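Local coordinates for protein minor fimbrium anchoring subunit Mfa2 (Porphyromonas gingivalis, PDB 5NFI) that holds the minor (Mfa1) fimbriae of this periodontal pathogen in the outer membrane and regulates their length, at residues V5-Y10 with Y66-W71; N29-A32 with I38-S41; N211-T216 with F250-V255; D228-I233 with I242-I247. All blocks are in the same frame, centred on the assembly; numbering follows the deposited sequence.

Interaction 1: V5-Y10 with Y66-W71; sequences VYVNFY and YTIFAW
Val5, Val7 and Phe9 of strand 3-10 lie across a beta-sandwich core from Ile68 and Ala70 of strand 64-72, consistent with the transthyretin-like folds to which the family is related. The short strand axes pass 10.3 Å apart, their directions 41° from parallel; at this separation no hydrogen bond joins the two backbones and only alternate side chains meet. Val5 makes the lighter contact, its CB lying 4.2 Å from Ile68 CD1. Tyr6 points away from the core and stacks on His134. Val7 comes next and meets Ile68 tip to tip, with Val7 CG2 3.6 Å from Ile68 CD1. One methyl of Ile68 thereby serves both valines. The second branch of Val7, CG1, is anti to the backbone N (chi1 -180°) and rests over the rim of one face of the Phe9 ring, 3.4 Å above its plane, so that the two neighbours on this side of strand 3-10 also cover each other. Asn8, which takes no part in the core contact, gives its ND2 to the backbone oxygens of Ser51 and Lys54. Around the buried patch, strand 56-60 pairs with strand 3-10 while strand 28-33 pairs with strand 64-72, and Val30 touches both Phe9 and Ile68. Phe9 meets the small side chain of Ala70: Ala70 CB approaches the far end of the ring obliquely, 3.6 Å from Phe9 CE1 and 3.9 Å from Phe9 CZ.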
loop_
_atom_site.group_PDB
_atom_site.type_symbol
_atom_site.label_atom_id
_atom_site.label_comp_id
_atom_site.label_asym_id
_atom_site.label_seq_id
_atom_site.Cartn_x
_atom_site.Cartn_y
_atom_site.Cartn_z
ATOM N N VAL A 5 -16.547 -21.244 -2.464
ATOM C CA VAL A 5 -17.043 -20.059 -1.769
ATOM C C VAL A 5 -17.355 -18.966 -2.774
ATOM O O VAL A 5 -16.498 -18.613 -3.570
ATOM C CB VAL A 5 -16.004 -19.478 -0.767
ATOM C CG1 VAL A 5 -16.631 -18.359 0.051
ATOM C CG2 VAL A 5 -15.461 -20.553 0.139
ATOM N N TYR A 6 -18.557 -18.408 -2.744
ATOM C CA TYR A 6 -18.786 -17.202 -3.521
ATOM C C TYR A 6 -18.351 -16.006 -2.683
ATOM O O TYR A 6 -18.689 -15.910 -1.508
ATOM C CB TYR A 6 -20.247 -17.064 -3.948
ATOM C CG TYR A 6 -20.666 -18.047 -5.015
ATOM C CD1 TYR A 6 -20.299 -17.862 -6.343
ATOM C CD2 TYR A 6 -21.440 -19.159 -4.696
ATOM C CE1 TYR A 6 -20.690 -18.771 -7.324
ATOM C CE2 TYR A 6 -21.825 -20.051 -5.655
ATOM C CZ TYR A 6 -21.450 -19.859 -6.968
ATOM O OH TYR A 6 -21.848 -20.768 -7.930
ATOM N N VAL A 7 -17.587 -15.107 -3.294
ATOM C CA VAL A 7 -17.058 -13.950 -2.587
ATOM C C VAL A 7 -17.466 -12.652 -3.262
ATOM O O VAL A 7 -17.334 -12.488 -4.475
ATOM C CB VAL A 7 -15.524 -13.988 -2.483
ATOM C CG1 VAL A 7 -15.026 -12.768 -1.743
ATOM C CG2 VAL A 7 -15.069 -15.241 -1.766
ATOM N N ASN A 8 -17.982 -11.742 -2.445
ATOM C CA ASN A 8 -18.374 -10.417 -2.872
ATOM C C ASN A 8 -17.341 -9.386 -2.433
ATOM O O ASN A 8 -16.903 -9.376 -1.276
ATOM C CB ASN A 8 -19.734 -10.057 -2.298
ATOM C CG ASN A 8 -20.100 -8.621 -2.554
ATOM O OD1 ASN A 8 -19.824 -7.738 -1.734
ATOM N ND2 ASN A 8 -20.707 -8.367 -3.710
ATOM N N PHE A 9 -16.943 -8.509 -3.340
ATOM C CA PHE A 9 -15.887 -7.584 -2.980
ATOM C C PHE A 9 -16.421 -6.177 -2.898
ATOM O O PHE A 9 -17.077 -5.690 -3.834
ATOM C CB PHE A 9 -14.720 -7.668 -3.968
ATOM C CG PHE A 9 -13.986 -8.983 -3.925
ATOM C CD1 PHE A 9 -13.267 -9.355 -2.799
ATOM C CD2 PHE A 9 -14.012 -9.849 -5.012
ATOM C CE1 PHE A 9 -12.585 -10.565 -2.760
ATOM C CE2 PHE A 9 -13.321 -11.055 -4.981
ATOM C CZ PHE A 9 -12.605 -11.411 -3.856
ATOM N N TYR A 10 -16.148 -5.551 -1.751
ATOM C CA TYR A 10 -16.522 -4.172 -1.477
ATOM C C TYR A 10 -15.324 -3.386 -0.936
ATOM O O TYR A 10 -14.231 -3.933 -0.768
ATOM C CB TYR A 10 -17.703 -4.123 -0.492
ATOM C CG TYR A 10 -17.433 -4.599 0.929
ATOM C CD1 TYR A 10 -17.364 -5.951 1.232
ATOM C CD2 TYR A 10 -17.291 -3.687 1.976
ATOM C CE1 TYR A 10 -17.150 -6.390 2.536
ATOM C CE2 TYR A 10 -17.067 -4.114 3.286
ATOM C CZ TYR A 10 -17.004 -5.470 3.561
ATOM O OH TYR A 10 -16.786 -5.911 4.853
ATOM N N TYR A 66 -11.613 -22.169 5.962
ATOM C CA TYR A 66 -10.742 -21.506 5.012
ATOM C C TYR A 66 -10.788 -20.010 5.213
ATOM O O TYR A 66 -11.781 -19.459 5.679
ATOM C CB TYR A 66 -11.130 -21.830 3.573
ATOM C CG TYR A 66 -11.042 -23.284 3.176
ATOM C CD1 TYR A 66 -12.078 -24.166 3.461
ATOM C CD2 TYR A 66 -9.942 -23.767 2.476
ATOM C CE1 TYR A 66 -12.008 -25.492 3.079
ATOM C CE2 TYR A 66 -9.864 -25.088 2.094
ATOM C CZ TYR A 66 -10.898 -25.948 2.392
ATOM O OH TYR A 66 -10.828 -27.269 2.010
ATOM N N THR A 67 -9.688 -19.359 4.866
ATOM C CA THR A 67 -9.660 -17.913 4.794
ATOM C C THR A 67 -9.247 -17.564 3.375
ATOM O O THR A 67 -8.448 -18.274 2.748
ATOM C CB THR A 67 -8.685 -17.289 5.809
ATOM O OG1 THR A 67 -8.874 -17.891 7.093
ATOM C CG2 THR A 67 -8.924 -15.794 5.909
ATOM N N ILE A 68 -9.811 -16.484 2.859
ATOM C CA ILE A 68 -9.498 -16.058 1.518
ATOM C C ILE A 68 -8.702 -14.755 1.554
ATOM O O ILE A 68 -9.060 -13.819 2.272
ATOM C CB ILE A 68 -10.780 -15.911 0.696
ATOM C CG1 ILE A 68 -11.014 -17.208 -0.083
ATOM C CG2 ILE A 68 -10.700 -14.725 -0.246
ATOM C CD1 ILE A 68 -12.399 -17.365 -0.627
ATOM N N PHE A 69 -7.603 -14.715 0.804
ATOM C CA PHE A 69 -6.815 -13.495 0.650
ATOM C C PHE A 69 -7.018 -12.958 -0.761
ATOM O O PHE A 69 -6.971 -13.713 -1.735
ATOM C CB PHE A 69 -5.332 -13.764 0.923
ATOM C CG PHE A 69 -5.058 -14.370 2.284
ATOM C CD1 PHE A 69 -5.811 -14.007 3.391
ATOM C CD2 PHE A 69 -4.058 -15.312 2.450
ATOM C CE1 PHE A 69 -5.568 -14.561 4.634
ATOM C CE2 PHE A 69 -3.816 -15.872 3.690
ATOM C CZ PHE A 69 -4.575 -15.492 4.781
ATOM N N ALA A 70 -7.268 -11.665 -0.891
ATOM C CA ALA A 70 -7.565 -11.147 -2.220
ATOM C C ALA A 70 -6.699 -9.939 -2.583
ATOM O O ALA A 70 -6.508 -9.002 -1.794
ATOM C CB ALA A 70 -9.042 -10.796 -2.339
ATOM N N TRP A 71 -6.201 -9.962 -3.809
ATOM C CA TRP A 71 -5.336 -8.901 -4.274
ATOM C C TRP A 71 -5.883 -8.274 -5.527
ATOM O O TRP A 71 -6.238 -8.973 -6.473
ATOM C CB TRP A 71 -3.935 -9.437 -4.519
ATOM C CG TRP A 71 -3.234 -9.836 -3.261
ATOM C CD1 TRP A 71 -3.216 -11.073 -2.683
ATOM C CD2 TRP A 71 -2.432 -8.987 -2.425
ATOM N NE1 TRP A 71 -2.447 -11.051 -1.537
ATOM C CE2 TRP A 71 -1.956 -9.781 -1.357
ATOM C CE3 TRP A 71 -2.069 -7.634 -2.476
ATOM C CZ2 TRP A 71 -1.131 -9.269 -0.359
ATOM C CZ3 TRP A 71 -1.252 -7.123 -1.472
ATOM C CH2 TRP A 71 -0.789 -7.939 -0.434
#

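Interaction 2: N29-A32 with I38-S41; sequences NVYA and ILRS
Ala32 and the pair Arg40-Ser41 join strands 28-33 and 39-45 in a beta hairpin interrupted by a classic bulge, in which two residues of one strand stand opposite a single residue of the other. Three backbone hydrogen bonds, one of them weak, join the strands. Ala32 N donates to Ser41 O at 2.9 Å, and this oxygen also receives a CA-H...O contact from Tyr31 CA. In return, Ala32 O is gripped by two amides: Arg40 N at 2.7 Å in a nearly straight bond (173° at the hydrogen), and Ser41 N at 3.4 Å in a weak one. The extra residue is taken up at Arg40, whose psi of -19° departs from the extended strand value and lets both amides turn to the same oxygen. Apolar contacts lie beside these bonds. Ala32 and Ser41 form an antiparallel hydrogen-bonded pair, with their CB atoms on one face of the sheet and 3.7 Å apart. Tyr31 and Leu39 cross obliquely: Leu39 CD1 lies 3.8 Å from Tyr31 CB, near the ring, and also lies against Ala32 O. The polar ends turn to other partners. The Arg40 guanidinium forms a salt bridge with Asp34 and has Ile38 CG2 over the centre of one face, while Ser41 OG bonds to Asn43 ND2 and to Pro59 O. In the fold, strand 28-33 runs between strands 39-45 and 64-72, and Ala32 and Ser41 both pack on Leu60 of strand 56-60.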
loop_
_atom_site.group_PDB
_atom_site.type_symbol
_atom_site.label_atom_id
_atom_site.label_comp_id
_atom_site.label_asym_id
_atom_site.label_seq_id
_atom_site.Cartn_x
_atom_site.Cartn_y
_atom_site.Cartn_z
ATOM N N ASN A 29 -6.556 -11.496 -7.826
ATOM C CA ASN A 29 -5.863 -12.726 -7.523
ATOM C C ASN A 29 -6.394 -13.167 -6.158
ATOM O O ASN A 29 -6.112 -12.538 -5.140
ATOM C CB ASN A 29 -4.339 -12.536 -7.493
ATOM C CG ASN A 29 -3.742 -12.188 -8.859
ATOM O OD1 ASN A 29 -3.914 -11.082 -9.374
ATOM N ND2 ASN A 29 -2.982 -13.112 -9.415
ATOM N N VAL A 30 -7.183 -14.230 -6.134
ATOM C CA VAL A 30 -7.839 -14.660 -4.911
ATOM C C VAL A 30 -7.358 -16.049 -4.508
ATOM O O VAL A 30 -7.440 -17.003 -5.296
ATOM C CB VAL A 30 -9.364 -14.649 -5.076
ATOM C CG1 VAL A 30 -10.034 -14.887 -3.750
ATOM C CG2 VAL A 30 -9.793 -13.319 -5.634
ATOM N N TYR A 31 -6.842 -16.148 -3.286
ATOM C CA TYR A 31 -6.245 -17.381 -2.784
ATOM C C TYR A 31 -7.034 -17.917 -1.602
ATOM O O TYR A 31 -7.620 -17.145 -0.832
ATOM C CB TYR A 31 -4.780 -17.150 -2.374
ATOM C CG TYR A 31 -3.961 -16.556 -3.485
ATOM C CD1 TYR A 31 -3.464 -17.356 -4.497
ATOM C CD2 TYR A 31 -3.712 -15.188 -3.541
ATOM C CE1 TYR A 31 -2.736 -16.824 -5.526
ATOM C CE2 TYR A 31 -2.987 -14.641 -4.578
ATOM C CZ TYR A 31 -2.501 -15.473 -5.568
ATOM O OH TYR A 31 -1.780 -14.959 -6.615
ATOM N N ALA A 32 -7.036 -19.237 -1.450
ATOM C CA ALA A 32 -7.694 -19.866 -0.309
ATOM C C ALA A 32 -6.669 -20.660 0.489
ATOM O O ALA A 32 -5.940 -21.486 -0.062
ATOM C CB ALA A 32 -8.839 -20.757 -0.762
ATOM N N ILE A 38 -2.056 -23.414 4.617
ATOM C CA ILE A 38 -1.521 -23.924 3.361
ATOM C C ILE A 38 -2.413 -23.529 2.185
ATOM O O ILE A 38 -3.636 -23.526 2.308
ATOM C CB ILE A 38 -1.381 -25.452 3.426
ATOM C CG1 ILE A 38 -0.194 -25.830 4.318
ATOM C CG2 ILE A 38 -1.251 -26.070 2.031
ATOM C CD1 ILE A 38 -0.309 -27.213 4.899
ATOM N N LEU A 39 -1.808 -23.185 1.053
ATOM C CA LEU A 39 -2.562 -22.802 -0.143
ATOM C C LEU A 39 -3.363 -23.970 -0.708
ATOM O O LEU A 39 -2.808 -25.019 -1.009
ATOM C CB LEU A 39 -1.612 -22.257 -1.215
ATOM C CG LEU A 39 -2.189 -21.724 -2.528
ATOM C CD1 LEU A 39 -3.273 -20.688 -2.291
ATOM C CD2 LEU A 39 -1.074 -21.131 -3.355
ATOM N N ARG A 40 -4.672 -23.778 -0.845
ATOM C CA ARG A 40 -5.549 -24.811 -1.386
ATOM C C ARG A 40 -6.186 -24.408 -2.712
ATOM O O ARG A 40 -6.653 -25.260 -3.457
ATOM C CB ARG A 40 -6.655 -25.158 -0.392
ATOM C CG ARG A 40 -6.161 -25.857 0.831
ATOM C CD ARG A 40 -5.257 -27.001 0.454
ATOM N NE ARG A 40 -4.636 -27.612 1.624
ATOM C CZ ARG A 40 -3.713 -28.563 1.553
ATOM N NH1 ARG A 40 -3.325 -29.018 0.366
ATOM N NH2 ARG A 40 -3.190 -29.063 2.666
ATOM N N SER A 41 -6.210 -23.119 -3.012
ATOM C CA SER A 41 -6.869 -22.657 -4.217
ATOM C C SER A 41 -6.256 -21.348 -4.693
ATOM O O SER A 41 -6.032 -20.451 -3.883
ATOM C CB SER A 41 -8.353 -22.481 -3.950
ATOM O OG SER A 41 -8.990 -21.896 -5.067
#

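Interaction 3: N211-T216 with F250-V255; sequences NTLSVT and FDIRLV
Leu213 extends its CD2 methyl from strand 211-217 to two residues of strand 249-258, in a beta-sandwich core consistent with a transthyretin-like domain. CD2 lies 4.2 Å from Ile252 CG2 and equally far from Leu254 CD1, meeting both side chains tip to tip. CG stands opposite the backbone N (chi1 -179°), and this with chi2 at 67° carries CD2 toward both. Two residues further along the same side of the strand, Val215 makes the closer approach to Leu254; here the two side chains lie alongside each other, pointing opposite ways, rather than meeting end on. The branches used by Ile252 and Leu254 differ: Ile252 presents its short gamma methyl to Leu213, whereas Leu254 uses the end of its longer chain. No hydrogen bond links the two strands, whose short axes are 10.5 Å apart and inclined by 42°, so this contact is packing between strands facing each other across the core. Arg253, between Ile252 and Leu254, does not take part; it forms a salt bridge with Asp151 and has Val255 CG2 over the centre of one guanidinium face. Strand 222-228 flanks strand 211-217, and strand 133-151, which pairs with strand 249-258, supplies Val146 beside Ile252 and Val150 beside Val215. Leu254 CD1 thus touches both Leu213 and Val215, 3.6 Å from Val215 CG2.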
loop_
_atom_site.group_PDB
_atom_site.type_symbol
_atom_site.label_atom_id
_atom_site.label_comp_id
_atom_site.label_asym_id
_atom_site.label_seq_id
_atom_site.Cartn_x
_atom_site.Cartn_y
_atom_site.Cartn_z
ATOM N N ASN A 211 10.251 4.481 7.067
ATOM C CA ASN A 211 9.399 5.269 6.196
ATOM C C ASN A 211 9.948 6.678 6.162
ATOM O O ASN A 211 9.339 7.598 6.692
ATOM C CB ASN A 211 7.941 5.269 6.676
ATOM C CG ASN A 211 7.302 3.883 6.632
ATOM O OD1 ASN A 211 6.839 3.433 5.583
ATOM N ND2 ASN A 211 7.267 3.208 7.779
ATOM N N THR A 212 11.107 6.826 5.533
ATOM C CA THR A 212 11.903 8.033 5.600
ATOM C C THR A 212 11.623 9.031 4.489
ATOM O O THR A 212 11.880 8.765 3.321
ATOM C CB THR A 212 13.389 7.681 5.570
ATOM O OG1 THR A 212 13.696 6.875 6.712
ATOM C CG2 THR A 212 14.234 8.944 5.598
ATOM N N LEU A 213 11.092 10.188 4.871
ATOM C CA LEU A 213 10.983 11.331 3.975
ATOM C C LEU A 213 12.246 12.153 4.167
ATOM O O LEU A 213 12.687 12.339 5.304
ATOM C CB LEU A 213 9.737 12.157 4.277
ATOM C CG LEU A 213 9.530 13.371 3.374
ATOM C CD1 LEU A 213 9.244 12.910 1.958
ATOM C CD2 LEU A 213 8.408 14.265 3.904
ATOM N N SER A 214 12.854 12.619 3.077
ATOM C CA SER A 214 14.115 13.339 3.214
ATOM C C SER A 214 14.331 14.388 2.136
ATOM O O SER A 214 13.801 14.265 1.026
ATOM C CB SER A 214 15.271 12.378 3.174
ATOM O OG SER A 214 15.703 12.262 1.838
ATOM N N VAL A 215 15.110 15.418 2.478
ATOM C CA VAL A 215 15.447 16.497 1.548
ATOM C C VAL A 215 16.947 16.653 1.502
ATOM O O VAL A 215 17.604 16.784 2.557
ATOM C CB VAL A 215 14.819 17.856 1.937
ATOM C CG1 VAL A 215 15.123 18.903 0.867
ATOM C CG2 VAL A 215 13.327 17.728 2.100
ATOM N N THR A 216 17.474 16.661 0.280
ATOM C CA THR A 216 18.908 16.675 0.030
ATOM C C THR A 216 19.344 17.813 -0.908
ATOM O O THR A 216 18.686 18.111 -1.895
ATOM C CB THR A 216 19.358 15.332 -0.586
ATOM O OG1 THR A 216 19.126 14.273 0.350
ATOM C CG2 THR A 216 20.828 15.370 -0.959
ATOM N N PHE A 250 -1.592 12.253 0.560
ATOM C CA PHE A 250 -0.890 13.013 1.576
ATOM C C PHE A 250 -0.245 14.266 0.988
ATOM O O PHE A 250 0.713 14.174 0.222
ATOM C CB PHE A 250 0.154 12.127 2.265
ATOM C CG PHE A 250 -0.438 10.980 3.032
ATOM C CD1 PHE A 250 -0.701 9.764 2.400
ATOM C CD2 PHE A 250 -0.736 11.107 4.381
ATOM C CE1 PHE A 250 -1.256 8.701 3.096
ATOM C CE2 PHE A 250 -1.297 10.041 5.097
ATOM C CZ PHE A 250 -1.559 8.832 4.444
ATOM N N ASP A 251 -0.797 15.431 1.324
ATOM C CA ASP A 251 -0.188 16.688 0.915
ATOM C C ASP A 251 0.710 17.139 2.054
ATOM O O ASP A 251 0.247 17.379 3.165
ATOM C CB ASP A 251 -1.223 17.761 0.577
ATOM C CG ASP A 251 -0.694 18.772 -0.437
ATOM O OD1 ASP A 251 0.506 18.688 -0.776
ATOM O OD2 ASP A 251 -1.450 19.657 -0.903
ATOM N N ILE A 252 2.005 17.209 1.773
ATOM C CA ILE A 252 3.004 17.516 2.789
ATOM C C ILE A 252 3.736 18.792 2.447
ATOM O O ILE A 252 4.216 18.964 1.314
ATOM C CB ILE A 252 4.031 16.381 2.936
ATOM C CG1 ILE A 252 3.304 15.051 3.149
ATOM C CG2 ILE A 252 5.023 16.698 4.063
ATOM C CD1 ILE A 252 4.218 13.886 3.360
ATOM N N ARG A 253 3.808 19.695 3.417
ATOM C CA ARG A 253 4.599 20.900 3.230
ATOM C C ARG A 253 5.782 20.953 4.187
ATOM O O ARG A 253 5.645 20.739 5.390
ATOM C CB ARG A 253 3.745 22.148 3.392
ATOM C CG ARG A 253 4.547 23.413 3.171
ATOM C CD ARG A 253 3.665 24.627 3.152
ATOM N NE ARG A 253 4.472 25.831 3.160
ATOM C CZ ARG A 253 4.297 26.839 4.012
ATOM N NH1 ARG A 253 3.320 26.789 4.915
ATOM N NH2 ARG A 253 5.084 27.905 3.945
ATOM N N LEU A 254 6.949 21.222 3.627
ATOM C CA LEU A 254 8.154 21.418 4.411
ATOM C C LEU A 254 8.574 22.877 4.304
ATOM O O LEU A 254 8.867 23.371 3.216
ATOM C CB LEU A 254 9.254 20.490 3.923
ATOM C CG LEU A 254 8.862 19.014 3.978
ATOM C CD1 LEU A 254 9.974 18.105 3.428
ATOM C CD2 LEU A 254 8.467 18.640 5.405
ATOM N N VAL A 255 8.550 23.583 5.425
ATOM C CA VAL A 255 8.969 24.972 5.414
ATOM C C VAL A 255 10.457 25.060 5.719
ATOM O O VAL A 255 10.901 24.670 6.792
ATOM C CB VAL A 255 8.184 25.798 6.414
ATOM C CG1 VAL A 255 8.554 27.270 6.275
ATOM C CG2 VAL A 255 6.691 25.584 6.186
#

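Interaction 4: D228-I233 with I242-I247; sequences DLVGAI and INLRCI
Ile233 and Ile242 cross at about a right angle, CG2 against CG2 at 3.5 Å, where the single helical turn 229-233 meets the loop leading to strand 249-258. Ile233 is the main side chain on the helix and touches the loop with two branches. Its CG1 is anti to the carbonyl carbon (chi1 -75°), and the CD1 methyl at the end of this branch lies 3.5 Å from Leu244 CD2, in an oblique crossing. Its other branch, CG2, also rests 3.6 Å from Ile242 O. The forked end of Leu244 is shared: CD2 goes to Ile233, while CD1 reaches Val230 CG1 at 4.1 Å. Each segment is shaped by a local bond. At the start of the helix, Asp228 is the N-cap and takes Gly231 N on the anti lone pair of OD2, a 2.7 Å bond. In the loop, Asn243 OD1 accepts from Arg245 N at 3.1 Å in an Asx turn, the donor standing above the carbonyl plane. Just beyond, Cys246 is joined to Cys15 by a disulfide that ties this loop to the loop following strand 3-10. Beside the apolar contact, Phe250 of strand 249-258 touches Ile233, Ile242 and Leu244, and Ile273 of strand 266-273 packs on Ile233 and Ile242, so the helical turn and loop are packed against these two strands.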
loop_
_atom_site.group_PDB
_atom_site.type_symbol
_atom_site.label_atom_id
_atom_site.label_comp_id
_atom_site.label_asym_id
_atom_site.label_seq_id
_atom_site.Cartn_x
_atom_site.Cartn_y
_atom_site.Cartn_z
ATOM N N ASP A 228 10.949 10.294 9.892
ATOM C CA ASP A 228 10.051 9.190 9.598
ATOM C C ASP A 228 8.633 9.695 9.395
ATOM O O ASP A 228 7.981 10.136 10.347
ATOM C CB ASP A 228 10.058 8.138 10.696
ATOM C CG ASP A 228 9.316 6.892 10.284
ATOM O OD1 ASP A 228 9.957 5.987 9.702
ATOM O OD2 ASP A 228 8.085 6.835 10.501
ATOM N N LEU A 229 8.169 9.610 8.152
ATOM C CA LEU A 229 6.840 10.052 7.751
ATOM C C LEU A 229 5.710 9.477 8.596
ATOM O O LEU A 229 4.811 10.204 9.029
ATOM C CB LEU A 229 6.605 9.691 6.293
ATOM C CG LEU A 229 5.385 10.344 5.650
ATOM C CD1 LEU A 229 5.293 11.802 6.092
ATOM C CD2 LEU A 229 5.477 10.244 4.130
ATOM N N VAL A 230 5.751 8.174 8.838
ATOM C CA VAL A 230 4.695 7.554 9.607
ATOM C C VAL A 230 4.740 8.054 11.050
ATOM O O VAL A 230 3.700 8.419 11.621
ATOM C CB VAL A 230 4.787 6.015 9.553
ATOM C CG1 VAL A 230 3.854 5.378 10.574
ATOM C CG2 VAL A 230 4.452 5.530 8.156
ATOM N N GLY A 231 5.935 8.085 11.632
ATOM C CA GLY A 231 6.111 8.608 12.976
ATOM C C GLY A 231 5.571 10.022 13.125
ATOM O O GLY A 231 4.755 10.297 14.005
ATOM N N ALA A 232 6.035 10.912 12.250
ATOM C CA ALA A 232 5.530 12.275 12.170
ATOM C C ALA A 232 4.014 12.269 12.173
ATOM O O ALA A 232 3.387 12.971 12.966
ATOM C CB ALA A 232 6.051 12.967 10.928
ATOM N N ILE A 233 3.429 11.460 11.297
ATOM C CA ILE A 233 1.982 11.378 11.203
ATOM C C ILE A 233 1.352 10.995 12.528
ATOM O O ILE A 233 0.511 11.714 13.046
ATOM C CB ILE A 233 1.550 10.370 10.146
ATOM C CG1 ILE A 233 1.772 10.964 8.757
ATOM C CG2 ILE A 233 0.088 9.973 10.349
ATOM C CD1 ILE A 233 1.239 10.110 7.655
ATOM N N ILE A 242 -5.192 12.513 11.071
ATOM C CA ILE A 242 -4.479 11.856 9.992
ATOM C C ILE A 242 -4.404 10.362 10.272
ATOM O O ILE A 242 -3.443 9.841 10.850
ATOM C CB ILE A 242 -3.085 12.436 9.788
ATOM C CG1 ILE A 242 -3.199 13.916 9.459
ATOM C CG2 ILE A 242 -2.409 11.748 8.631
ATOM C CD1 ILE A 242 -1.894 14.582 9.278
ATOM N N ASN A 243 -5.458 9.686 9.848
ATOM C CA ASN A 243 -5.624 8.269 10.083
ATOM C C ASN A 243 -5.236 7.464 8.847
ATOM O O ASN A 243 -5.974 7.440 7.859
ATOM C CB ASN A 243 -7.073 7.992 10.482
ATOM C CG ASN A 243 -7.316 6.549 10.849
ATOM O OD1 ASN A 243 -6.406 5.717 10.819
ATOM N ND2 ASN A 243 -8.550 6.244 11.220
ATOM N N LEU A 244 -4.077 6.810 8.916
ATOM C CA LEU A 244 -3.534 6.042 7.792
ATOM C C LEU A 244 -4.452 4.916 7.332
ATOM O O LEU A 244 -4.346 4.442 6.207
ATOM C CB LEU A 244 -2.189 5.435 8.166
ATOM C CG LEU A 244 -1.075 6.374 8.575
ATOM C CD1 LEU A 244 0.142 5.560 8.935
ATOM C CD2 LEU A 244 -0.789 7.308 7.427
ATOM N N ARG A 245 -5.347 4.473 8.207
ATOM C CA ARG A 245 -6.184 3.331 7.884
ATOM C C ARG A 245 -7.448 3.750 7.156
ATOM O O ARG A 245 -8.255 2.905 6.799
ATOM C CB ARG A 245 -6.516 2.522 9.140
ATOM C CG ARG A 245 -5.326 2.316 10.101
ATOM C CD ARG A 245 -3.990 1.973 9.374
ATOM N NE ARG A 245 -4.158 1.160 8.166
ATOM C CZ ARG A 245 -3.211 0.980 7.249
ATOM N NH1 ARG A 245 -2.038 1.589 7.373
ATOM N NH2 ARG A 245 -3.450 0.230 6.181
ATOM N N CYS A 246 -7.596 5.042 6.873
ATOM C CA CYS A 246 -8.771 5.533 6.150
ATOM C C CYS A 246 -8.391 6.409 4.976
ATOM O O CYS A 246 -9.233 6.721 4.137
ATOM C CB CYS A 246 -9.701 6.322 7.080
ATOM S SG CYS A 246 -10.296 5.415 8.505
ATOM N N ILE A 247 -7.126 6.808 4.916
ATOM C CA ILE A 247 -6.699 7.797 3.929
ATOM C C ILE A 247 -5.568 7.265 3.047
ATOM O O ILE A 247 -4.860 6.339 3.439
ATOM C CB ILE A 247 -6.265 9.105 4.639
ATOM C CG1 ILE A 247 -6.340 10.286 3.683
ATOM C CG2 ILE A 247 -4.884 8.974 5.243
ATOM C CD1 ILE A 247 -7.757 10.595 3.241
#

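In the fold
The contacts come in two groups along an elongated, strand-rich chain. Interactions 1 and 2 have centres 10 Å apart and touch, because strands 64-72 and 28-33 are sheet neighbours; the hairpin of interaction 2 falls between the two strands of interaction 1 in sequence. Interactions 3 and 4 follow later, centres 13 Å apart, with 228-233 and 242-247 both lying between the strands of interaction 3; Asn211 meets Asp228 and Leu229, and Ile252 packs on Leu229. Interactions 1 and 3, about 36 Å apart between centres, lie on opposite sides of the chain's centre. The arrangement is consistent with two packed beta modules, bridged by long strand 133-151 and the Cys15-Cys246 disulfide.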